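PDB 3KGL: cruciferin from Brassica napus, which probably serves as a nutrient reservoir of the seed, an 11S globulin built from two cupin domains and stored as a hexamer. Local coordinates for residues K53-P58 and N251-Q256; N191-Y196 and V206-R211; A198-Q203 and P215-L220; I219-T224 and Q243-N248. One frame throughout, in Å; residues are numbered along the deposited sequence.

All four contacts belong to the N-terminal cupin half of the chain and its helical extension. Contact 1 is a strand pairing in the barrel sheet, and contact 2 is joined to it through strand 194-196, which neighbours strand 54-61. Tyr56 OH packs on Tyr196 CE1 there, and both hydroxyls bond to glycerol, probably from the crystallisation liquor, which may mark a pocket. Contacts 2 and 3 interleave along the chain, their centres about 12 Å apart. Contacts 3 and 4 share Ile219 and Leu220, with centres about 6 Å apart, and Asn244 ND2 bonds to Ala198 O between them. Contact 1 closes the loop holding the other three; all four touch the second subunit.

Contact 1: residues K53-P58 and N251-Q256; sequences KGLYLP and NIIRVQ
The ring of Tyr56 has the side-chain amide of Asn251 over one face, offset toward the rim, and the methyl end of Ile252 at its edge, in the ring plane, with Tyr56 CD1 3.9 Å from Ile252 CD1. Ring and amide planes stand 75° apart. This is an antiparallel beta pairing in the cupin barrel: strand 252-254 adds to the edge of strand 54-61, whose other side bonds to strand 162-166. Tyr48 stacks on the ring, and the Tyr56 hydroxyl bonds to Ser59 OG and to a glycerol.

Leu55 and Ile253 form a hydrogen-bonded pair, with Leu55 N to Ile253 O at 2.9 Å and Ile253 N to Leu55 O at 2.7 Å. The ladder goes on at both ends, through Val255 N to Lys53 O (2.9 Å) and Leu57 N to Asn251 O (3.0 Å).

Leu55, Ile253 and Val255 meet on the face away from Tyr56. Leu55 CB lies against Val255 CG2, while Leu57 CD1 reaches Ile253 CG2 and crosses that side chain at about a right angle. Asn428 of a second subunit packs on Ile253 and Val255, which carries this apolar patch into the trimer interface.

At the solvent-facing end, Lys53, bent at chi2 and chi3, crosses Arg254 obliquely. Two donors of like charge lie near each other there with no bond between them, Lys53 NZ being 3.5 Å from Arg254 NE.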
loop_
_atom_site.group_PDB
_atom_site.type_symbol
_atom_site.label_atom_id
_atom_site.label_comp_id
_atom_site.label_asym_id
_atom_site.label_seq_id
_atom_site.Cartn_x
_atom_site.Cartn_y
_atom_site.Cartn_z
ATOM N N LYS A 53 38.791 -10.694 -9.341
ATOM C CA LYS A 53 39.396 -9.479 -8.794
ATOM C C LYS A 53 38.374 -8.351 -8.888
ATOM O O LYS A 53 38.689 -7.177 -8.659
ATOM C CB LYS A 53 40.655 -9.083 -9.577
ATOM C CG LYS A 53 41.879 -9.966 -9.376
ATOM C CD LYS A 53 42.740 -9.993 -10.654
ATOM C CE LYS A 53 42.900 -8.604 -11.294
ATOM N NZ LYS A 53 43.562 -8.627 -12.646
ATOM N N GLY A 54 37.147 -8.722 -9.238
ATOM C CA GLY A 54 36.114 -7.761 -9.571
ATOM C C GLY A 54 35.295 -7.309 -8.387
ATOM O O GLY A 54 34.753 -8.115 -7.638
ATOM N N LEU A 55 35.210 -5.999 -8.225
ATOM C CA LEU A 55 34.443 -5.410 -7.146
ATOM C C LEU A 55 33.237 -4.681 -7.714
ATOM O O LEU A 55 33.382 -3.831 -8.595
ATOM C CB LEU A 55 35.313 -4.433 -6.351
ATOM C CG LEU A 55 34.564 -3.498 -5.400
ATOM C CD1 LEU A 55 33.733 -4.306 -4.412
ATOM C CD2 LEU A 55 35.520 -2.566 -4.672
ATOM N N TYR A 56 32.049 -5.037 -7.222
ATOM C CA TYR A 56 30.831 -4.279 -7.503
ATOM C C TYR A 56 30.645 -3.236 -6.396
ATOM O O TYR A 56 30.458 -3.593 -5.238
ATOM C CB TYR A 56 29.614 -5.202 -7.580
ATOM C CG TYR A 56 28.313 -4.445 -7.712
ATOM C CD1 TYR A 56 27.728 -4.242 -8.952
ATOM C CD2 TYR A 56 27.677 -3.915 -6.598
ATOM C CE1 TYR A 56 26.544 -3.537 -9.078
ATOM C CE2 TYR A 56 26.492 -3.208 -6.717
ATOM C CZ TYR A 56 25.928 -3.025 -7.957
ATOM O OH TYR A 56 24.748 -2.325 -8.081
ATOM N N LEU A 57 30.695 -1.955 -6.762
ATOM C CA LEU A 57 30.826 -0.864 -5.796
ATOM C C LEU A 57 29.504 -0.525 -5.141
ATOM O O LEU A 57 28.453 -0.659 -5.763
ATOM C CB LEU A 57 31.429 0.365 -6.473
ATOM C CG LEU A 57 32.898 0.229 -6.894
ATOM C CD1 LEU A 57 33.329 1.358 -7.793
ATOM C CD2 LEU A 57 33.778 0.192 -5.672
ATOM N N PRO A 58 29.557 -0.077 -3.876
ATOM C CA PRO A 58 28.413 0.178 -2.996
ATOM C C PRO A 58 27.284 0.960 -3.666
ATOM O O PRO A 58 27.473 2.088 -4.142
ATOM C CB PRO A 58 29.019 1.016 -1.869
ATOM C CG PRO A 58 30.398 0.614 -1.819
ATOM C CD PRO A 58 30.820 0.320 -3.237
ATOM N N ASN A 251 30.596 0.436 -12.804
ATOM C CA ASN A 251 30.359 0.172 -11.403
ATOM C C ASN A 251 30.948 -1.139 -10.880
ATOM O O ASN A 251 30.940 -1.374 -9.678
ATOM C CB ASN A 251 28.864 0.232 -11.121
ATOM C CG ASN A 251 28.570 0.300 -9.660
ATOM O OD1 ASN A 251 28.202 -0.698 -9.039
ATOM N ND2 ASN A 251 28.765 1.472 -9.083
ATOM N N ILE A 252 31.436 -1.992 -11.778
ATOM C CA ILE A 252 32.185 -3.197 -11.398
ATOM C C ILE A 252 33.649 -3.029 -11.832
ATOM O O ILE A 252 33.957 -3.053 -13.020
ATOM C CB ILE A 252 31.600 -4.452 -12.068
ATOM C CG1 ILE A 252 30.087 -4.300 -12.250
ATOM C CG2 ILE A 252 31.944 -5.697 -11.281
ATOM C CD1 ILE A 252 29.313 -5.617 -12.230
ATOM N N ILE A 253 34.552 -2.846 -10.875
ATOM C CA ILE A 253 35.931 -2.479 -11.204
ATOM C C ILE A 253 36.986 -3.548 -10.910
ATOM O O ILE A 253 36.779 -4.460 -10.110
ATOM C CB ILE A 253 36.355 -1.198 -10.458
ATOM C CG1 ILE A 253 36.280 -1.418 -8.939
ATOM C CG2 ILE A 253 35.515 -0.006 -10.918
ATOM C CD1 ILE A 253 36.998 -0.361 -8.116
ATOM N N ARG A 254 38.132 -3.420 -11.566
ATOM C CA ARG A 254 39.258 -4.290 -11.273
ATOM C C ARG A 254 39.946 -3.788 -10.009
ATOM O O ARG A 254 40.391 -2.629 -9.931
ATOM C CB ARG A 254 40.232 -4.381 -12.462
ATOM C CG ARG A 254 41.323 -5.442 -12.289
ATOM C CD ARG A 254 41.496 -6.332 -13.528
ATOM N NE ARG A 254 40.474 -7.382 -13.612
ATOM C CZ ARG A 254 39.610 -7.526 -14.621
ATOM N NH1 ARG A 254 39.643 -6.699 -15.661
ATOM N NH2 ARG A 254 38.716 -8.511 -14.598
ATOM N N VAL A 255 39.995 -4.650 -9.002
ATOM C CA VAL A 255 40.659 -4.279 -7.774
ATOM C C VAL A 255 42.122 -4.613 -7.892
ATOM O O VAL A 255 42.503 -5.784 -7.923
ATOM C CB VAL A 255 40.059 -4.971 -6.545
ATOM C CG1 VAL A 255 40.931 -4.741 -5.332
ATOM C CG2 VAL A 255 38.665 -4.443 -6.278
ATOM N N GLN A 256 42.940 -3.571 -7.986
ATOM C CA GLN A 256 44.382 -3.738 -7.916
ATOM C C GLN A 256 44.780 -3.854 -6.443
ATOM O O GLN A 256 44.416 -3.008 -5.615
ATOM C CB GLN A 256 45.113 -2.553 -8.565
ATOM C CG GLN A 256 44.324 -1.811 -9.644
ATOM C CD GLN A 256 44.228 -2.567 -10.970
ATOM O OE1 GLN A 256 43.594 -2.092 -11.917
ATOM N NE2 GLN A 256 44.858 -3.740 -11.043
#

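Contact 2: residues N191-Y196 and V206-R211; sequences NPRPFY and VWIEGR
Trp207 is met by two prolines, Pro192 and Pro194, and its indole N-H is spent on the backbone between them. Trp207 NE1 donates to Pro192 O at 3.0 Å, with an N-H...O angle of 154°. The acceptor lies in the plane of the indole, at its edge, while the donor is tilted out of the carbonyl plane.

Around this bond the pyrrolidine rings make the apolar contact. Pro192 CG touches Trp207 CD1 at 3.6 Å on the five-membered ring, and Pro194 CD approaches Trp207 CZ2 at 3.5 Å on the six-membered ring, obliquely. The first torsion of Trp207, with CG between the backbone N and the carbonyl carbon (chi1 58°), sends the indole toward Pro192 and Pro194.

Next to it, Ile208 lies across Asn191 and Arg193. Its CG2 rests on Asn191, while its CD1 lies over one face of the Arg193 guanidinium, 3.4 Å from Arg193 NH1. That guanidinium is gripped by charge on two sides of the interface, with salt bridges to Asp189 and to Asp362 of a second subunit. Asn191 ND2 likewise bonds to Asn5 of that subunit.

The indole also packs on His19 and Leu21 of strand 19-23 and Val30 of strand 26-30, while Pro194 leans on Phe61 of strand 54-61.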
loop_
_atom_site.group_PDB
_atom_site.type_symbol
_atom_site.label_atom_id
_atom_site.label_comp_id
_atom_site.label_asym_id
_atom_site.label_seq_id
_atom_site.Cartn_x
_atom_site.Cartn_y
_atom_site.Cartn_z
ATOM N N ASN A 191 10.161 2.477 -11.686
ATOM C CA ASN A 191 11.488 2.002 -12.100
ATOM C C ASN A 191 12.363 1.569 -10.921
ATOM O O ASN A 191 12.157 2.017 -9.785
ATOM C CB ASN A 191 12.265 3.051 -12.905
ATOM C CG ASN A 191 11.401 3.825 -13.852
ATOM O OD1 ASN A 191 11.368 3.554 -15.064
ATOM N ND2 ASN A 191 10.698 4.807 -13.318
ATOM N N PRO A 192 13.343 0.690 -11.191
ATOM C CA PRO A 192 14.342 0.355 -10.185
ATOM C C PRO A 192 15.344 1.482 -10.178
ATOM O O PRO A 192 15.684 1.983 -11.231
ATOM C CB PRO A 192 14.982 -0.910 -10.756
ATOM C CG PRO A 192 14.819 -0.766 -12.193
ATOM C CD PRO A 192 13.466 -0.187 -12.364
ATOM N N ARG A 193 15.788 1.915 -9.011
ATOM C CA ARG A 193 16.716 3.026 -8.981
ATOM C C ARG A 193 17.908 2.748 -8.106
ATOM O O ARG A 193 17.817 2.783 -6.883
ATOM C CB ARG A 193 16.026 4.313 -8.566
ATOM C CG ARG A 193 15.014 4.779 -9.570
ATOM C CD ARG A 193 14.753 6.245 -9.407
ATOM N NE ARG A 193 13.591 6.686 -10.165
ATOM C CZ ARG A 193 13.661 7.429 -11.257
ATOM N NH1 ARG A 193 14.833 7.809 -11.733
ATOM N NH2 ARG A 193 12.558 7.792 -11.876
ATOM N N PRO A 194 19.040 2.456 -8.746
ATOM C CA PRO A 194 20.305 2.299 -8.045
ATOM C C PRO A 194 20.766 3.678 -7.631
ATOM O O PRO A 194 20.625 4.642 -8.395
ATOM C CB PRO A 194 21.244 1.757 -9.128
ATOM C CG PRO A 194 20.398 1.522 -10.336
ATOM C CD PRO A 194 19.203 2.381 -10.202
ATOM N N PHE A 195 21.290 3.786 -6.421
ATOM C CA PHE A 195 21.989 4.993 -6.038
ATOM C C PHE A 195 23.428 4.612 -5.841
ATOM O O PHE A 195 23.762 3.850 -4.929
ATOM C CB PHE A 195 21.400 5.602 -4.777
ATOM C CG PHE A 195 20.106 6.331 -5.008
ATOM C CD1 PHE A 195 20.078 7.710 -5.097
ATOM C CD2 PHE A 195 18.919 5.637 -5.141
ATOM C CE1 PHE A 195 18.895 8.375 -5.297
ATOM C CE2 PHE A 195 17.736 6.307 -5.336
ATOM C CZ PHE A 195 17.725 7.675 -5.414
ATOM N N TYR A 196 24.272 5.133 -6.722
ATOM C CA TYR A 196 25.666 4.741 -6.772
ATOM C C TYR A 196 26.534 5.634 -5.902
ATOM O O TYR A 196 26.583 6.850 -6.080
ATOM C CB TYR A 196 26.133 4.744 -8.227
ATOM C CG TYR A 196 25.556 3.599 -9.021
ATOM C CD1 TYR A 196 25.875 2.291 -8.696
ATOM C CD2 TYR A 196 24.683 3.816 -10.079
ATOM C CE1 TYR A 196 25.358 1.231 -9.402
ATOM C CE2 TYR A 196 24.147 2.746 -10.791
ATOM C CZ TYR A 196 24.498 1.456 -10.446
ATOM O OH TYR A 196 24.001 0.367 -11.129
ATOM N N VAL A 206 19.630 3.688 -18.715
ATOM C CA VAL A 206 19.106 3.246 -19.996
ATOM C C VAL A 206 17.868 2.387 -19.831
ATOM O O VAL A 206 17.154 2.133 -20.804
ATOM C CB VAL A 206 20.171 2.438 -20.742
ATOM C CG1 VAL A 206 21.437 3.258 -20.901
ATOM C CG2 VAL A 206 20.484 1.166 -19.975
ATOM N N TRP A 207 17.628 1.946 -18.596
ATOM C CA TRP A 207 16.492 1.081 -18.261
ATOM C C TRP A 207 15.234 1.880 -17.923
ATOM O O TRP A 207 14.152 1.313 -17.821
ATOM C CB TRP A 207 16.846 0.130 -17.112
ATOM C CG TRP A 207 17.273 0.836 -15.855
ATOM C CD1 TRP A 207 16.492 1.126 -14.777
ATOM C CD2 TRP A 207 18.585 1.352 -15.549
ATOM N NE1 TRP A 207 17.229 1.781 -13.819
ATOM C CE2 TRP A 207 18.514 1.930 -14.263
ATOM C CE3 TRP A 207 19.805 1.386 -16.237
ATOM C CZ2 TRP A 207 19.612 2.533 -13.651
ATOM C CZ3 TRP A 207 20.891 1.981 -15.623
ATOM C CH2 TRP A 207 20.786 2.551 -14.343
ATOM N N ILE A 208 15.394 3.192 -17.751
ATOM C CA ILE A 208 14.286 4.139 -17.609
ATOM C C ILE A 208 14.041 4.839 -18.956
ATOM O O ILE A 208 14.958 4.945 -19.764
ATOM C CB ILE A 208 14.618 5.183 -16.523
ATOM C CG1 ILE A 208 15.124 4.497 -15.253
ATOM C CG2 ILE A 208 13.418 6.038 -16.204
ATOM C CD1 ILE A 208 15.300 5.440 -14.101
ATOM N N GLU A 209 12.826 5.327 -19.201
ATOM C CA GLU A 209 12.459 5.869 -20.526
ATOM C C GLU A 209 13.231 7.091 -21.051
ATOM O O GLU A 209 14.061 6.971 -21.957
ATOM C CB GLU A 209 10.956 6.150 -20.617
ATOM C CG GLU A 209 10.138 4.931 -21.007
ATOM C CD GLU A 209 8.645 5.189 -20.980
ATOM O OE1 GLU A 209 8.220 6.317 -21.335
ATOM O OE2 GLU A 209 7.898 4.256 -20.609
ATOM N N GLY A 210 12.934 8.266 -20.514
ATOM C CA GLY A 210 13.439 9.496 -21.102
ATOM C C GLY A 210 14.745 10.017 -20.535
ATOM O O GLY A 210 14.883 11.209 -20.260
ATOM N N ARG A 211 15.718 9.132 -20.375
ATOM C CA ARG A 211 17.016 9.533 -19.840
ATOM C C ARG A 211 17.950 10.237 -20.869
ATOM O O ARG A 211 18.886 10.968 -20.506
ATOM C CB ARG A 211 17.678 8.321 -19.182
ATOM C CG ARG A 211 17.022 7.939 -17.867
ATOM C CD ARG A 211 17.481 8.830 -16.684
ATOM N NE ARG A 211 17.659 10.243 -17.036
ATOM C CZ ARG A 211 17.695 11.256 -16.169
ATOM N NH1 ARG A 211 17.544 11.053 -14.861
ATOM N NH2 ARG A 211 17.870 12.491 -16.618
#

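Contact 3: residues A198-Q203 and P215-L220; sequences AGNNPQ and PQKNIL
Asn201 and Gln216 pair as a single antiparallel beta bridge in the long connection that leaves the N-terminal cupin barrel. Each residue gives one N-H and takes one on its C=O: Asn201 N donates to Gln216 O at 2.6 Å, and Gln216 N to Asn201 O at 2.7 Å. Beside the bridge the two side-chain amides cross with their planes 62° apart, and Asn201 ND2 makes a weak bond to Gln216 OE1. Gln216 is held more firmly by the other end of its amide, where NE2 donates to Asp362 O of a second subunit.

Asn201 OD1 turns back on its own chain and accepts from Gln203 N, an Asx turn, although the donor stands above the carbonyl plane rather than on a lone pair.

Asn218 closes the other end. CG lies between the backbone N and the carbonyl carbon (chi1 64°), which directs ND2 at Ala198 O, 2.8 Å away and nearly straight at 175°. Its OD1 accepts from Asn221 N. With an alanine here, Ala198 O would probably lose one donor and keep Asn244 ND2, and Asn221 N would lose its OD1 acceptor.

Asn200 spends its ND2 on Asp247 O. The backbone N of Asn218 is satisfied by a water, which it reaches at 2.9 Å, and the same water donates to Asn200 OD1, also at 2.9 Å.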
loop_
_atom_site.group_PDB
_atom_site.type_symbol
_atom_site.label_atom_id
_atom_site.label_comp_id
_atom_site.label_asym_id
_atom_site.label_seq_id
_atom_site.Cartn_x
_atom_site.Cartn_y
_atom_site.Cartn_z
ATOM N N ALA A 198 29.968 5.342 -5.606
ATOM C CA ALA A 198 31.334 5.512 -6.082
ATOM C C ALA A 198 31.424 5.423 -7.587
ATOM O O ALA A 198 31.894 6.353 -8.259
ATOM C CB ALA A 198 32.226 4.468 -5.469
ATOM N N GLY A 199 30.985 4.280 -8.103
ATOM C CA GLY A 199 31.051 4.005 -9.522
ATOM C C GLY A 199 30.393 5.058 -10.387
ATOM O O GLY A 199 29.344 5.621 -10.051
ATOM N N ASN A 200 31.030 5.327 -11.517
ATOM C CA ASN A 200 30.421 6.129 -12.556
ATOM C C ASN A 200 29.718 5.180 -13.536
ATOM O O ASN A 200 30.187 4.071 -13.787
ATOM C CB ASN A 200 31.497 6.959 -13.267
ATOM C CG ASN A 200 30.977 8.291 -13.753
ATOM O OD1 ASN A 200 30.083 8.870 -13.145
ATOM N ND2 ASN A 200 31.539 8.793 -14.852
ATOM N N ASN A 201 28.575 5.590 -14.064
ATOM C CA ASN A 201 27.986 4.867 -15.186
ATOM C C ASN A 201 27.824 5.784 -16.380
ATOM O O ASN A 201 26.874 6.560 -16.438
ATOM C CB ASN A 201 26.626 4.276 -14.830
ATOM C CG ASN A 201 25.954 3.630 -16.019
ATOM O OD1 ASN A 201 26.623 3.138 -16.926
ATOM N ND2 ASN A 201 24.626 3.625 -16.025
ATOM N N PRO A 202 28.738 5.686 -17.354
ATOM C CA PRO A 202 28.708 6.619 -18.479
ATOM C C PRO A 202 27.550 6.307 -19.423
ATOM O O PRO A 202 27.186 7.153 -20.236
ATOM C CB PRO A 202 30.050 6.371 -19.175
ATOM C CG PRO A 202 30.789 5.370 -18.322
ATOM C CD PRO A 202 29.752 4.644 -17.549
ATOM N N GLN A 203 26.972 5.116 -19.301
ATOM C CA GLN A 203 25.854 4.708 -20.143
ATOM C C GLN A 203 24.546 5.318 -19.701
ATOM O O GLN A 203 23.616 5.460 -20.506
ATOM C CB GLN A 203 25.697 3.201 -20.111
ATOM C CG GLN A 203 26.818 2.436 -20.776
ATOM C CD GLN A 203 26.434 0.997 -20.971
ATOM O OE1 GLN A 203 27.113 0.084 -20.493
ATOM N NE2 GLN A 203 25.310 0.781 -21.649
ATOM N N PRO A 215 24.931 10.645 -18.813
ATOM C CA PRO A 215 25.708 9.762 -17.941
ATOM C C PRO A 215 25.168 9.772 -16.495
ATOM O O PRO A 215 24.540 10.735 -16.024
ATOM C CB PRO A 215 27.121 10.360 -17.990
ATOM C CG PRO A 215 27.086 11.393 -19.056
ATOM C CD PRO A 215 25.684 11.826 -19.252
ATOM N N GLN A 216 25.421 8.682 -15.791
ATOM C CA GLN A 216 24.975 8.565 -14.430
ATOM C C GLN A 216 26.175 8.549 -13.542
ATOM O O GLN A 216 26.950 7.592 -13.531
ATOM C CB GLN A 216 24.154 7.295 -14.206
ATOM C CG GLN A 216 23.415 7.282 -12.886
ATOM C CD GLN A 216 22.807 5.948 -12.601
ATOM O OE1 GLN A 216 23.265 4.935 -13.102
ATOM N NE2 GLN A 216 21.761 5.932 -11.797
ATOM N N LYS A 217 26.299 9.617 -12.769
ATOM C CA LYS A 217 27.391 9.781 -11.842
ATOM C C LYS A 217 26.994 9.261 -10.454
ATOM O O LYS A 217 25.820 9.032 -10.188
ATOM C CB LYS A 217 27.774 11.253 -11.802
ATOM C CG LYS A 217 27.564 11.967 -13.141
ATOM C CD LYS A 217 26.085 12.236 -13.390
ATOM C CE LYS A 217 25.852 13.177 -14.542
ATOM N NZ LYS A 217 26.542 12.706 -15.764
ATOM N N ASN A 218 27.980 9.048 -9.588
ATOM C CA ASN A 218 27.702 8.714 -8.198
ATOM C C ASN A 218 27.077 9.883 -7.466
ATOM O O ASN A 218 27.007 11.001 -7.988
ATOM C CB ASN A 218 28.968 8.258 -7.461
ATOM C CG ASN A 218 30.020 9.350 -7.368
ATOM O OD1 ASN A 218 29.712 10.496 -7.036
ATOM N ND2 ASN A 218 31.274 8.997 -7.662
ATOM N N ILE A 219 26.627 9.618 -6.250
ATOM C CA ILE A 219 25.953 10.631 -5.452
ATOM C C ILE A 219 26.858 11.823 -5.182
ATOM O O ILE A 219 26.438 12.972 -5.345
ATOM C CB ILE A 219 25.477 10.054 -4.132
ATOM C CG1 ILE A 219 24.293 9.131 -4.370
ATOM C CG2 ILE A 219 25.090 11.152 -3.186
ATOM C CD1 ILE A 219 23.933 8.352 -3.143
ATOM N N LEU A 220 28.102 11.539 -4.790
ATOM C CA LEU A 220 29.113 12.574 -4.519
ATOM C C LEU A 220 29.315 13.575 -5.655
ATOM O O LEU A 220 29.562 14.742 -5.403
ATOM C CB LEU A 220 30.445 11.936 -4.136
ATOM C CG LEU A 220 30.600 11.458 -2.685
ATOM C CD1 LEU A 220 29.277 11.424 -1.936
ATOM C CD2 LEU A 220 31.280 10.096 -2.621
HETATM O O HOH W 1 30.446 10.128 -10.582
#

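Contact 4: residues I219-T224 and Q243-N248; sequences ILNGFT and QNQQDN
This is a side-chain-to-backbone contact at the foot of the helical extension: Gln243, just past helix 236-242, reaches the short 3-10 turn 220-222 that precedes helix 225-232. The two segments therefore bracket the helical pair and bring its entry and exit together.

Gln243 runs extended beyond CG. Its NE2 donates to Leu220 O at 3.3 Å, almost straight at 170°, with the acceptor in the plane of the amide. Leu220 O is shared: Phe223 N, following the 3-10 turn, also donates to it, and the two donors arrive from opposite faces of the carbonyl plane. The aliphatic part of Gln243 lies along the backbone of Asn221, with Gln243 CB 3.8 Å from Asn221 CA, and the Gln243 side chain also packs on Pro225 and Leu228. Asn221 ND2 in turn approaches Gln243 O at 3.6 Å.

A leucine in place of Gln243 would probably leave Leu220 O with the Phe223 N bond alone and weaken the tie between the entry and exit of the helical pair.

One neutral amide thus supplies the cross-segment bond, so the link should depend on hydrogen bonding and packing rather than on charge.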
loop_
_atom_site.group_PDB
_atom_site.type_symbol
_atom_site.label_atom_id
_atom_site.label_comp_id
_atom_site.label_asym_id
_atom_site.label_seq_id
_atom_site.Cartn_x
_atom_site.Cartn_y
_atom_site.Cartn_z
ATOM N N ILE A 219 26.627 9.618 -6.250
ATOM C CA ILE A 219 25.953 10.631 -5.452
ATOM C C ILE A 219 26.858 11.823 -5.182
ATOM O O ILE A 219 26.438 12.972 -5.345
ATOM C CB ILE A 219 25.477 10.054 -4.132
ATOM C CG1 ILE A 219 24.293 9.131 -4.370
ATOM C CG2 ILE A 219 25.090 11.152 -3.186
ATOM C CD1 ILE A 219 23.933 8.352 -3.143
ATOM N N LEU A 220 28.102 11.539 -4.790
ATOM C CA LEU A 220 29.113 12.574 -4.519
ATOM C C LEU A 220 29.315 13.575 -5.655
ATOM O O LEU A 220 29.562 14.742 -5.403
ATOM C CB LEU A 220 30.445 11.936 -4.136
ATOM C CG LEU A 220 30.600 11.458 -2.685
ATOM C CD1 LEU A 220 29.277 11.424 -1.936
ATOM C CD2 LEU A 220 31.280 10.096 -2.621
ATOM N N ASN A 221 29.199 13.126 -6.900
ATOM C CA ASN A 221 29.337 14.017 -8.047
ATOM C C ASN A 221 28.369 15.205 -8.047
ATOM O O ASN A 221 28.600 16.215 -8.708
ATOM C CB ASN A 221 29.165 13.233 -9.345
ATOM C CG ASN A 221 29.285 14.116 -10.578
ATOM O OD1 ASN A 221 28.278 14.449 -11.218
ATOM N ND2 ASN A 221 30.517 14.512 -10.912
ATOM N N GLY A 222 27.280 15.083 -7.307
ATOM C CA GLY A 222 26.211 16.061 -7.391
ATOM C C GLY A 222 26.407 17.233 -6.459
ATOM O O GLY A 222 25.691 18.227 -6.535
ATOM N N PHE A 223 27.372 17.111 -5.560
ATOM C CA PHE A 223 27.669 18.191 -4.641
ATOM C C PHE A 223 28.891 18.920 -5.153
ATOM O O PHE A 223 29.776 18.325 -5.758
ATOM C CB PHE A 223 27.957 17.649 -3.244
ATOM C CG PHE A 223 26.784 16.979 -2.585
ATOM C CD1 PHE A 223 25.749 17.725 -2.058
ATOM C CD2 PHE A 223 26.745 15.609 -2.449
ATOM C CE1 PHE A 223 24.691 17.112 -1.426
ATOM C CE2 PHE A 223 25.680 14.994 -1.825
ATOM C CZ PHE A 223 24.655 15.750 -1.313
ATOM N N THR A 224 28.952 20.217 -4.909
ATOM C CA THR A 224 30.152 20.953 -5.252
ATOM C C THR A 224 31.318 20.405 -4.450
ATOM O O THR A 224 31.165 20.019 -3.295
ATOM C CB THR A 224 29.990 22.450 -4.985
ATOM O OG1 THR A 224 29.645 22.663 -3.610
ATOM C CG2 THR A 224 28.894 23.011 -5.873
ATOM N N GLN A 243 34.388 12.421 -6.652
ATOM C CA GLN A 243 33.297 12.539 -7.608
ATOM C C GLN A 243 33.435 11.699 -8.891
ATOM O O GLN A 243 32.620 11.823 -9.818
ATOM C CB GLN A 243 33.132 13.998 -7.992
ATOM C CG GLN A 243 32.941 14.934 -6.834
ATOM C CD GLN A 243 32.674 16.334 -7.322
ATOM O OE1 GLN A 243 33.542 16.975 -7.925
ATOM N NE2 GLN A 243 31.461 16.812 -7.093
ATOM N N ASN A 244 34.460 10.857 -8.941
ATOM C CA ASN A 244 34.770 10.077 -10.124
ATOM C C ASN A 244 34.224 10.650 -11.430
ATOM O O ASN A 244 33.587 9.943 -12.216
ATOM C CB ASN A 244 34.258 8.659 -9.951
ATOM C CG ASN A 244 35.231 7.785 -9.239
ATOM O OD1 ASN A 244 36.452 7.997 -9.298
ATOM N ND2 ASN A 244 34.705 6.773 -8.562
ATOM N N GLN A 245 34.474 11.928 -11.676
ATOM C CA GLN A 245 33.992 12.519 -12.915
ATOM C C GLN A 245 34.777 11.974 -14.086
ATOM O O GLN A 245 36.011 12.013 -14.095
ATOM C CB GLN A 245 34.054 14.048 -12.876
ATOM C CG GLN A 245 35.198 14.613 -12.057
ATOM C CD GLN A 245 34.965 16.063 -11.677
ATOM O OE1 GLN A 245 35.865 16.743 -11.177
ATOM N NE2 GLN A 245 33.745 16.544 -11.910
ATOM N N GLN A 246 34.050 11.446 -15.065
ATOM C CA GLN A 246 34.644 10.963 -16.309
ATOM C C GLN A 246 35.250 9.553 -16.193
ATOM O O GLN A 246 35.703 8.994 -17.185
ATOM C CB GLN A 246 35.689 11.957 -16.866
ATOM C CG GLN A 246 35.442 13.463 -16.596
ATOM C CD GLN A 246 34.018 13.938 -16.906
ATOM O OE1 GLN A 246 33.304 13.335 -17.708
ATOM N NE2 GLN A 246 33.610 15.039 -16.268
ATOM N N ASP A 247 35.258 8.984 -14.992
ATOM C CA ASP A 247 35.733 7.615 -14.789
ATOM C C ASP A 247 34.920 6.643 -15.652
ATOM O O ASP A 247 33.693 6.566 -15.539
ATOM C CB ASP A 247 35.641 7.240 -13.308
ATOM C CG ASP A 247 36.120 5.819 -13.024
ATOM O OD1 ASP A 247 36.605 5.146 -13.961
ATOM O OD2 ASP A 247 36.011 5.372 -11.858
ATOM N N ASN A 248 35.611 5.903 -16.515
ATOM C CA ASN A 248 34.957 4.996 -17.458
ATOM C C ASN A 248 35.039 3.519 -17.094
ATOM O O ASN A 248 34.927 2.661 -17.962
ATOM C CB ASN A 248 35.506 5.199 -18.872
ATOM C CG ASN A 248 34.539 5.954 -19.775
ATOM O OD1 ASN A 248 33.997 7.002 -19.402
ATOM N ND2 ASN A 248 34.320 5.423 -20.978
#